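Local coordinates for protein putative dehydratase (Mesorhizobium loti, PDB 2POZ) that is of unknown function but probably acts as a lyase, perhaps a dehydratase, of the enolase superfamily and assembles into octamers, at residues A[54-57]-A[58-62]; A[263-266]-A[267-271]; A[287-290]-A[291-295]; A[351-355]-A[356-360]. All blocks are in the same frame, centred on the assembly; numbering follows the deposited sequence.

Contact 1: A[54-57]-A[58-62]; sequences DLSE and RFLIG
Three successive backbone bonds are of the helical i to i+4 kind: R58 N to D54 O, F59 N to L55 O and L60 N to S56 O, with N-O distances of 3.1, 2.8 and 3.0 Å. The F59 donor meets L55 O nearly along the C=O axis, while the bonds of R58 and L60 leave the carbonyl plane by about 30°. L55 O also lies 3.5 Å from F59 CD2, oblique to the ring. L55 adds CD2, which sits 3.9 Å from CE2 of the ring. R58 closes in from beside F59: with CG anti to the backbone N (chi1 172°), that atom stands 3.4 Å above the centre of the F59 ring, and the bend at chi2 (74°) then turns the rest of the chain along the ring and lays one guanidinium face over CE1, at the ring's rim. On another side, L60 lays CD1 beside S56, 3.7 Å from OG, a polar atom whose hydrogen bond goes back to I52 O. Farther on, I61 CD1 reaches S56 O at 3.1 Å, a tight apolar approach to an already bonded oxygen. L55 and F59 pack on helix 68-78, S56 and L60 on I96 and V8, whereas D54 OD1 bonds to T46 OG1 of the second subunit. One side of the turn thus carries apolar groups into the protein and another carries charge, as in an amphipathic helix, here the last part of helix 45-59 of the N-terminal, enolase-type alpha+beta domain.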
loop_
_atom_site.group_PDB
_atom_site.type_symbol
_atom_site.label_atom_id
_atom_site.label_comp_id
_atom_site.label_asym_id
_atom_site.label_seq_id
_atom_site.Cartn_x
_atom_site.Cartn_y
_atom_site.Cartn_z
ATOM N N ASP A 54 41.481 6.995 -12.888
ATOM C CA ASP A 54 41.494 5.819 -12.013
ATOM C C ASP A 54 40.867 4.609 -12.690
ATOM O O ASP A 54 41.394 3.500 -12.606
ATOM C CB ASP A 54 40.757 6.103 -10.698
ATOM C CG ASP A 54 41.460 7.154 -9.838
ATOM O OD1 ASP A 54 42.677 7.364 -10.017
ATOM O OD2 ASP A 54 40.793 7.759 -8.967
ATOM N N LEU A 55 39.735 4.822 -13.353
ATOM C CA LEU A 55 39.048 3.741 -14.058
ATOM C C LEU A 55 39.923 3.187 -15.180
ATOM O O LEU A 55 40.063 1.968 -15.338
ATOM C CB LEU A 55 37.721 4.242 -14.652
ATOM C CG LEU A 55 36.530 4.447 -13.705
ATOM C CD1 LEU A 55 35.396 5.148 -14.454
ATOM C CD2 LEU A 55 36.062 3.088 -13.146
ATOM N N SER A 56 40.519 4.083 -15.955
ATOM C CA SER A 56 41.360 3.657 -17.070
ATOM C C SER A 56 42.569 2.843 -16.634
ATOM O O SER A 56 42.855 1.800 -17.218
ATOM C CB SER A 56 41.832 4.871 -17.875
ATOM O OG SER A 56 40.736 5.543 -18.463
ATOM N N GLU A 57 43.272 3.318 -15.611
ATOM C CA GLU A 57 44.468 2.636 -15.128
ATOM C C GLU A 57 44.150 1.284 -14.516
ATOM O O GLU A 57 44.944 0.347 -14.601
ATOM C CB GLU A 57 45.204 3.514 -14.107
ATOM C CG GLU A 57 45.511 4.918 -14.634
ATOM C CD GLU A 57 46.431 5.717 -13.728
ATOM O OE1 GLU A 57 46.244 5.687 -12.496
ATOM O OE2 GLU A 57 47.339 6.393 -14.255
ATOM N N ARG A 58 42.975 1.170 -13.910
ATOM C CA ARG A 58 42.597 -0.084 -13.279
ATOM C C ARG A 58 41.938 -1.105 -14.208
ATOM O O ARG A 58 42.148 -2.311 -14.061
ATOM C CB ARG A 58 41.664 0.200 -12.095
ATOM C CG ARG A 58 41.045 -1.040 -11.462
ATOM C CD ARG A 58 42.052 -1.829 -10.627
ATOM N NE ARG A 58 41.447 -3.035 -10.063
ATOM C CZ ARG A 58 41.191 -4.149 -10.750
ATOM N NH1 ARG A 58 41.492 -4.230 -12.043
ATOM N NH2 ARG A 58 40.620 -5.187 -10.145
ATOM N N PHE A 59 41.171 -0.635 -15.185
ATOM C CA PHE A 59 40.436 -1.561 -16.038
ATOM C C PHE A 59 40.626 -1.592 -17.548
ATOM O O PHE A 59 40.216 -2.560 -18.174
ATOM C CB PHE A 59 38.927 -1.356 -15.814
ATOM C CG PHE A 59 38.494 -1.463 -14.387
ATOM C CD1 PHE A 59 38.465 -2.698 -13.746
ATOM C CD2 PHE A 59 38.077 -0.331 -13.689
ATOM C CE1 PHE A 59 38.023 -2.805 -12.430
ATOM C CE2 PHE A 59 37.633 -0.424 -12.374
ATOM C CZ PHE A 59 37.605 -1.666 -11.741
ATOM N N LEU A 60 41.233 -0.573 -18.141
ATOM C CA LEU A 60 41.294 -0.527 -19.599
ATOM C C LEU A 60 42.491 -0.960 -20.430
ATOM O O LEU A 60 42.310 -1.614 -21.449
ATOM C CB LEU A 60 40.899 0.879 -20.069
ATOM C CG LEU A 60 39.534 1.391 -19.603
ATOM C CD1 LEU A 60 39.253 2.725 -20.266
ATOM C CD2 LEU A 60 38.454 0.391 -19.960
ATOM N N ILE A 61 43.701 -0.583 -20.042
ATOM C CA ILE A 61 44.862 -0.931 -20.858
ATOM C C ILE A 61 45.048 -2.422 -21.110
ATOM O O ILE A 61 45.005 -3.233 -20.186
ATOM C CB ILE A 61 46.176 -0.366 -20.270
ATOM C CG1 ILE A 61 46.141 1.165 -20.270
ATOM C CG2 ILE A 61 47.363 -0.816 -21.118
ATOM C CD1 ILE A 61 45.296 1.756 -19.184
ATOM N N GLY A 62 45.240 -2.762 -22.381
ATOM C CA GLY A 62 45.461 -4.142 -22.771
ATOM C C GLY A 62 44.198 -4.913 -23.088
ATOM O O GLY A 62 44.270 -6.014 -23.624
#

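Contact 2: A[263-266]-A[267-271]; sequences FGFR and KIFEL
R266, F265 and K267 carry most of this contact, on different sides of one helical turn. R266 runs out extended, CG anti to the backbone N (chi1 168°), and its chain crosses that of E270, one turn on, at a slant. NE stands 3.5 Å from E270 OE2 in a salt bridge whose hydrogen bond is weak. The carboxylate carbon lies in the guanidinium plane at its edge, yet the carboxylate itself is turned 81° from that plane, too steep for a flat two-pronged bridge. Stronger partners lie across subunit boundaries: R266 NH1 meets D238 of the second subunit and A299 O of the third, and E270 OE2 meets Y300 OH of the third. On the inner side F265 CB touches the rim of the F269 ring, 3.8 Å from CZ, in an off-centre CH-pi contact. F265 O lies 3.3 Å above the same ring face, offset toward the rim, while accepting F269 N at 2.9 Å in a nearly straight bond (171°). K267 folds back at chi3, laying CE 3.3 Å from G264 O. F265 and F269 touch I277, and the F269 ring meets that of Y300 of its own chain, the planes nearly parallel. Inward aromatics and a charged pair turned to the subunit interfaces suit an outer helix of a TIM-type barrel, here the helix of a beta-alpha-beta unit between strands 253-255 and 276-277.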
loop_
_atom_site.group_PDB
_atom_site.type_symbol
_atom_site.label_atom_id
_atom_site.label_comp_id
_atom_site.label_asym_id
_atom_site.label_seq_id
_atom_site.Cartn_x
_atom_site.Cartn_y
_atom_site.Cartn_z
ATOM N N PHE A 263 19.159 1.417 -12.724
ATOM C CA PHE A 263 18.890 1.221 -11.305
ATOM C C PHE A 263 18.405 2.502 -10.644
ATOM O O PHE A 263 17.587 2.458 -9.727
ATOM C CB PHE A 263 20.152 0.690 -10.623
ATOM C CG PHE A 263 20.795 -0.457 -11.364
ATOM C CD1 PHE A 263 22.174 -0.628 -11.348
ATOM C CD2 PHE A 263 20.018 -1.352 -12.097
ATOM C CE1 PHE A 263 22.773 -1.680 -12.056
ATOM C CE2 PHE A 263 20.598 -2.402 -12.806
ATOM C CZ PHE A 263 21.980 -2.569 -12.788
ATOM N N GLY A 264 18.906 3.642 -11.111
ATOM C CA GLY A 264 18.464 4.911 -10.555
ATOM C C GLY A 264 17.094 5.250 -11.118
ATOM O O GLY A 264 16.199 5.692 -10.388
ATOM N N PHE A 265 16.908 5.024 -12.419
ATOM C CA PHE A 265 15.629 5.330 -13.036
ATOM C C PHE A 265 14.471 4.444 -12.592
ATOM O O PHE A 265 13.315 4.861 -12.657
ATOM C CB PHE A 265 15.754 5.348 -14.565
ATOM C CG PHE A 265 16.319 6.638 -15.087
ATOM C CD1 PHE A 265 17.691 6.804 -15.243
ATOM C CD2 PHE A 265 15.481 7.735 -15.299
ATOM C CE1 PHE A 265 18.226 8.047 -15.589
ATOM C CE2 PHE A 265 16.007 8.985 -15.643
ATOM C CZ PHE A 265 17.381 9.142 -15.788
ATOM N N ARG A 266 14.771 3.235 -12.123
ATOM C CA ARG A 266 13.713 2.352 -11.630
ATOM C C ARG A 266 12.916 3.090 -10.542
ATOM O O ARG A 266 11.690 3.001 -10.497
ATOM C CB ARG A 266 14.300 1.070 -11.032
ATOM C CG ARG A 266 13.271 0.263 -10.253
ATOM C CD ARG A 266 13.871 -0.935 -9.542
ATOM N NE ARG A 266 12.979 -1.416 -8.489
ATOM C CZ ARG A 266 13.263 -2.418 -7.662
ATOM N NH1 ARG A 266 14.420 -3.062 -7.763
ATOM N NH2 ARG A 266 12.401 -2.758 -6.715
ATOM N N LYS A 267 13.616 3.811 -9.668
ATOM C CA LYS A 267 12.955 4.555 -8.593
ATOM C C LYS A 267 11.973 5.586 -9.164
ATOM O O LYS A 267 10.921 5.842 -8.583
ATOM C CB LYS A 267 14.000 5.246 -7.701
ATOM C CG LYS A 267 14.790 4.268 -6.797
ATOM C CD LYS A 267 16.054 4.897 -6.183
ATOM C CE LYS A 267 17.166 5.084 -7.246
ATOM N NZ LYS A 267 18.520 5.482 -6.708
ATOM N N ILE A 268 12.314 6.165 -10.310
ATOM C CA ILE A 268 11.446 7.144 -10.947
ATOM C C ILE A 268 10.249 6.454 -11.610
ATOM O O ILE A 268 9.102 6.858 -11.425
ATOM C CB ILE A 268 12.201 7.947 -12.027
ATOM C CG1 ILE A 268 13.362 8.727 -11.392
ATOM C CG2 ILE A 268 11.231 8.890 -12.755
ATOM C CD1 ILE A 268 12.955 9.645 -10.250
ATOM N N PHE A 269 10.527 5.413 -12.388
ATOM C CA PHE A 269 9.482 4.682 -13.089
ATOM C C PHE A 269 8.377 4.214 -12.157
ATOM O O PHE A 269 7.195 4.427 -12.424
ATOM C CB PHE A 269 10.088 3.481 -13.819
ATOM C CG PHE A 269 11.064 3.861 -14.892
ATOM C CD1 PHE A 269 12.094 3.000 -15.251
ATOM C CD2 PHE A 269 10.950 5.083 -15.550
ATOM C CE1 PHE A 269 12.999 3.353 -16.251
ATOM C CE2 PHE A 269 11.850 5.440 -16.550
ATOM C CZ PHE A 269 12.875 4.573 -16.902
ATOM N N GLU A 270 8.771 3.592 -11.053
ATOM C CA GLU A 270 7.805 3.073 -10.101
ATOM C C GLU A 270 6.929 4.131 -9.442
ATOM O O GLU A 270 5.898 3.804 -8.868
ATOM C CB GLU A 270 8.515 2.237 -9.040
ATOM C CG GLU A 270 9.268 1.052 -9.641
ATOM C CD GLU A 270 9.665 0.012 -8.608
ATOM O OE1 GLU A 270 10.116 0.401 -7.510
ATOM O OE2 GLU A 270 9.534 -1.199 -8.906
ATOM N N LEU A 271 7.330 5.394 -9.521
ATOM C CA LEU A 271 6.529 6.463 -8.937
ATOM C C LEU A 271 5.376 6.815 -9.865
ATOM O O LEU A 271 4.315 7.244 -9.413
ATOM C CB LEU A 271 7.366 7.725 -8.723
ATOM C CG LEU A 271 8.560 7.668 -7.775
ATOM C CD1 LEU A 271 9.292 9.004 -7.832
ATOM C CD2 LEU A 271 8.090 7.359 -6.365
#

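Contact 3: A[287-290]-A[291-295]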
loop_
_atom_site.group_PDB
_atom_site.type_symbol
_atom_site.label_atom_id
_atom_site.label_comp_id
_atom_site.label_asym_id
_atom_site.label_seq_id
_atom_site.Cartn_x
_atom_site.Cartn_y
_atom_site.Cartn_z
ATOM N N LEU A 287 25.904 5.274 -23.703
ATOM C CA LEU A 287 24.931 5.171 -24.783
ATOM C C LEU A 287 23.999 3.968 -24.686
ATOM O O LEU A 287 22.790 4.109 -24.803
ATOM C CB LEU A 287 25.643 5.136 -26.133
ATOM C CG LEU A 287 26.132 6.459 -26.713
ATOM C CD1 LEU A 287 26.911 6.180 -27.994
ATOM C CD2 LEU A 287 24.938 7.366 -26.998
HETATM N N MSE A 288 24.554 2.785 -24.490
HETATM C CA MSE A 288 23.717 1.594 -24.393
HETATM C C MSE A 288 22.903 1.619 -23.099
HETATM O O MSE A 288 21.722 1.287 -23.107
HETATM C CB MSE A 288 24.573 0.327 -24.467
HETATM C CG MSE A 288 23.785 -0.977 -24.292
HETATM SE SE MSE A 288 22.291 -1.178 -25.517
HETATM C CE MSE A 288 23.216 -2.089 -26.980
ATOM N N GLU A 289 23.523 2.024 -21.993
ATOM C CA GLU A 289 22.803 2.096 -20.726
ATOM C C GLU A 289 21.610 3.056 -20.883
ATOM O O GLU A 289 20.512 2.780 -20.407
ATOM C CB GLU A 289 23.739 2.581 -19.615
ATOM C CG GLU A 289 23.109 2.675 -18.222
ATOM C CD GLU A 289 22.647 1.322 -17.674
ATOM O OE1 GLU A 289 23.169 0.274 -18.122
ATOM O OE2 GLU A 289 21.774 1.313 -16.781
ATOM N N THR A 290 21.818 4.175 -21.568
ATOM C CA THR A 290 20.729 5.121 -21.756
ATOM C C THR A 290 19.676 4.547 -22.702
ATOM O O THR A 290 18.483 4.781 -22.520
ATOM C CB THR A 290 21.246 6.474 -22.272
ATOM O OG1 THR A 290 22.158 7.020 -21.307
ATOM C CG2 THR A 290 20.085 7.461 -22.452
ATOM N N LYS A 291 20.111 3.791 -23.709
ATOM C CA LYS A 291 19.154 3.169 -24.613
ATOM C C LYS A 291 18.283 2.208 -23.777
ATOM O O LYS A 291 17.062 2.139 -23.966
ATOM C CB LYS A 291 19.869 2.391 -25.724
ATOM C CG LYS A 291 18.920 1.597 -26.622
ATOM C CD LYS A 291 19.658 0.889 -27.761
ATOM C CE LYS A 291 18.710 -0.014 -28.548
ATOM N NZ LYS A 291 17.494 0.708 -29.043
ATOM N N LYS A 292 18.913 1.484 -22.851
ATOM C CA LYS A 292 18.189 0.552 -21.977
ATOM C C LYS A 292 17.215 1.319 -21.086
ATOM O O LYS A 292 16.070 0.895 -20.887
ATOM C CB LYS A 292 19.166 -0.234 -21.103
ATOM C CG LYS A 292 20.042 -1.205 -21.895
ATOM C CD LYS A 292 21.147 -1.790 -21.041
ATOM C CE LYS A 292 21.890 -2.878 -21.798
ATOM N NZ LYS A 292 23.045 -3.370 -21.010
ATOM N N ILE A 293 17.676 2.444 -20.544
ATOM C CA ILE A 293 16.828 3.275 -19.703
ATOM C C ILE A 293 15.605 3.744 -20.507
ATOM O O ILE A 293 14.487 3.706 -20.013
ATOM C CB ILE A 293 17.612 4.501 -19.174
ATOM C CG1 ILE A 293 18.643 4.041 -18.142
ATOM C CG2 ILE A 293 16.654 5.539 -18.566
ATOM C CD1 ILE A 293 19.574 5.130 -17.674
ATOM N N CYS A 294 15.823 4.170 -21.750
ATOM C CA CYS A 294 14.724 4.636 -22.592
ATOM C C CYS A 294 13.750 3.497 -22.903
ATOM O O CYS A 294 12.540 3.707 -22.956
ATOM C CB CYS A 294 15.263 5.226 -23.903
ATOM S SG CYS A 294 16.266 6.729 -23.690
ATOM N N ALA A 295 14.279 2.295 -23.120
ATOM C CA ALA A 295 13.429 1.145 -23.415
ATOM C C ALA A 295 12.531 0.857 -22.207
ATOM O O ALA A 295 11.350 0.555 -22.361
ATOM C CB ALA A 295 14.292 -0.078 -23.749
HETATM O O HOH W 1 24.757 -0.839 -20.209
#
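The E289 side chain, ending in the flat carboxylate, crosses that of K292 at about a right angle, OE1 lying 4.1 Å from K292 CD. Its charged oxygens do not reach NZ: OE1 and NZ are 4.7 Å apart, and water 1 spans the gap, donating to OE1 at 2.8 Å and accepting from NZ at 3.2 Å. OE2 is taken by R262 NE and NZ by E69, so each end has an ionic partner of its own. K292 is extended beyond CG, and its CG beside the backbone N (chi1 -68°) sends the chain back along the helix over M288, a selenomethionine, whose CG meets K292 CE at 3.7 Å. The bent M288 chain then turns SE toward K291 CD, 4.0 Å away. Replacing K292 by an alanine would probably take one cationic partner from E69, cost water 1 one of its ligands and uncover M288 CG. All this rides on helix 287-298 of the barrel domain, which links strands 276-277 and 303-304 in a beta-alpha-beta unit and whose first N-H groups, of L287 and M288, bond to the carboxylate of E97. Regular i to i+4 bonds hold the turns, such as K292 N to M288 O at 2.8 Å (158°). I293 CG1 comes to 3.2 Å from E289 O, and T290 CG2 faces C294 SG. K291 NZ bonds to N324 and to E69 of the third subunit.

Contact 4: A[351-355]-A[356-360]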
loop_
_atom_site.group_PDB
_atom_site.type_symbol
_atom_site.label_atom_id
_atom_site.label_comp_id
_atom_site.label_asym_id
_atom_site.label_seq_id
_atom_site.Cartn_x
_atom_site.Cartn_y
_atom_site.Cartn_z
ATOM N N PRO A 351 28.015 19.187 -35.384
ATOM C CA PRO A 351 26.673 19.148 -35.967
ATOM C C PRO A 351 26.153 20.574 -36.097
ATOM O O PRO A 351 26.323 21.381 -35.187
ATOM C CB PRO A 351 25.890 18.324 -34.950
ATOM C CG PRO A 351 26.519 18.732 -33.655
ATOM C CD PRO A 351 28.000 18.716 -33.988
ATOM N N SER A 352 25.536 20.901 -37.223
ATOM C CA SER A 352 25.022 22.256 -37.385
ATOM C C SER A 352 23.499 22.303 -37.361
ATOM O O SER A 352 22.837 21.612 -38.131
ATOM C CB SER A 352 25.546 22.877 -38.686
ATOM O OG SER A 352 25.137 22.131 -39.818
ATOM N N ILE A 353 22.947 23.105 -36.453
ATOM C CA ILE A 353 21.505 23.238 -36.366
ATOM C C ILE A 353 21.013 24.087 -37.519
ATOM O O ILE A 353 21.714 24.983 -37.990
ATOM C CB ILE A 353 21.029 23.939 -35.058
ATOM C CG1 ILE A 353 22.192 24.670 -34.387
ATOM C CG2 ILE A 353 20.350 22.942 -34.141
ATOM C CD1 ILE A 353 22.572 25.976 -35.066
ATOM N N SER A 354 19.806 23.787 -37.972
ATOM C CA SER A 354 19.170 24.537 -39.039
ATOM C C SER A 354 17.765 24.810 -38.527
ATOM O O SER A 354 16.935 23.902 -38.453
ATOM C CB SER A 354 19.108 23.713 -40.322
ATOM O OG SER A 354 18.498 24.462 -41.357
ATOM N N SER A 355 17.513 26.054 -38.141
ATOM C CA SER A 355 16.208 26.447 -37.625
ATOM C C SER A 355 15.744 25.564 -36.464
ATOM O O SER A 355 14.590 25.151 -36.415
ATOM C CB SER A 355 15.168 26.415 -38.749
ATOM O OG SER A 355 15.467 27.378 -39.744
ATOM N N GLY A 356 16.651 25.279 -35.535
ATOM C CA GLY A 356 16.304 24.471 -34.374
ATOM C C GLY A 356 16.220 22.975 -34.615
ATOM O O GLY A 356 15.620 22.244 -33.823
ATOM N N TYR A 357 16.821 22.520 -35.706
ATOM C CA TYR A 357 16.821 21.106 -36.059
ATOM C C TYR A 357 18.237 20.606 -36.298
ATOM O O TYR A 357 19.063 21.313 -36.867
ATOM C CB TYR A 357 16.005 20.880 -37.333
ATOM C CG TYR A 357 14.510 20.846 -37.137
ATOM C CD1 TYR A 357 13.845 19.635 -36.960
ATOM C CD2 TYR A 357 13.759 22.017 -37.153
ATOM C CE1 TYR A 357 12.467 19.586 -36.811
ATOM C CE2 TYR A 357 12.368 21.981 -36.998
ATOM C CZ TYR A 357 11.735 20.756 -36.830
ATOM O OH TYR A 357 10.371 20.694 -36.674
ATOM N N PHE A 358 18.509 19.382 -35.858
ATOM C CA PHE A 358 19.814 18.758 -36.047
ATOM C C PHE A 358 19.659 17.559 -36.969
ATOM O O PHE A 358 18.784 16.714 -36.746
ATOM C CB PHE A 358 20.382 18.246 -34.720
ATOM C CG PHE A 358 21.140 19.271 -33.943
ATOM C CD1 PHE A 358 22.320 19.818 -34.449
ATOM C CD2 PHE A 358 20.691 19.678 -32.694
ATOM C CE1 PHE A 358 23.046 20.759 -33.708
ATOM C CE2 PHE A 358 21.405 20.614 -31.947
ATOM C CZ PHE A 358 22.586 21.156 -32.453
ATOM N N GLU A 359 20.498 17.477 -37.996
ATOM C CA GLU A 359 20.462 16.337 -38.909
ATOM C C GLU A 359 21.281 15.219 -38.265
ATOM O O GLU A 359 22.282 15.486 -37.607
ATOM C CB GLU A 359 21.081 16.709 -40.263
ATOM C CG GLU A 359 20.161 17.490 -41.196
ATOM C CD GLU A 359 19.013 16.644 -41.722
ATOM O OE1 GLU A 359 19.278 15.577 -42.312
ATOM O OE2 GLU A 359 17.842 17.048 -41.554
HETATM N N MSE A 360 20.862 13.971 -38.444
HETATM C CA MSE A 360 21.602 12.849 -37.863
HETATM C C MSE A 360 22.939 12.708 -38.591
HETATM O O MSE A 360 22.990 12.750 -39.817
HETATM C CB MSE A 360 20.808 11.544 -38.007
HETATM C CG MSE A 360 19.396 11.595 -37.437
HETATM SE SE MSE A 360 19.353 12.083 -35.564
HETATM C CE MSE A 360 19.251 13.998 -35.750
#
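Y357 O is gripped twice by the opposing strand: S354 N donates to it at 2.8 Å, in the carbonyl plane and fairly straight (158°), and I353 CA lies 3.1 Å away in a CA-H...O contact. The return bond, Y357 N to S354 O, is weak. Between them S355 and G356 both take positive phi, as in a type I' turn, which makes this a tight beta hairpin of strands 353-354 and 357-359, at one margin of the sheet that includes strand 123-128. On one face of the hairpin I353 and F358 lie side by side. I353 CG2 sits 3.2 Å above the middle of the F358 ring in a CH-pi contact. The chi1 of I353 (16°) is nearly eclipsed, which may mean strain or an uncertain placement. P351 supplies CB to CD1 of that ring at 3.9 Å, and P351 O comes to its edge in plane, 3.6 Å from CE1. With a serine at F358, I353 CG2 and P351 CB would probably lose the ring they pack on, and H333 an edge-to-face mate. Y357 turns to the opposite face, its CD2 edge 3.3 Å from S355 O, and packs on R123 and R125.

The four contacts follow one another along the chain without interleaving. Contacts 2 and 3 are direct neighbours on the barrel: F265 CD1 packs 3.5 Å from I293 CD1, and F269 CZ lies 3.6 Å from I293 O, joining helices 261-269 and 287-298. Both meet the third subunit. Contact 1 stands apart in the N-terminal domain, its nearest atoms about 13 Å from contact 3 and 14 Å from contact 2; it shares the second subunit with contact 2. Contact 4 lies across the chain's centre from contact 2, about 32 Å between centres, and about 11 Å from contact 3 at nearest atoms. In the enolase superfamily the active site lies at the C-terminal ends of the barrel strands, under the N-terminal domain; no contact is known to belong to it.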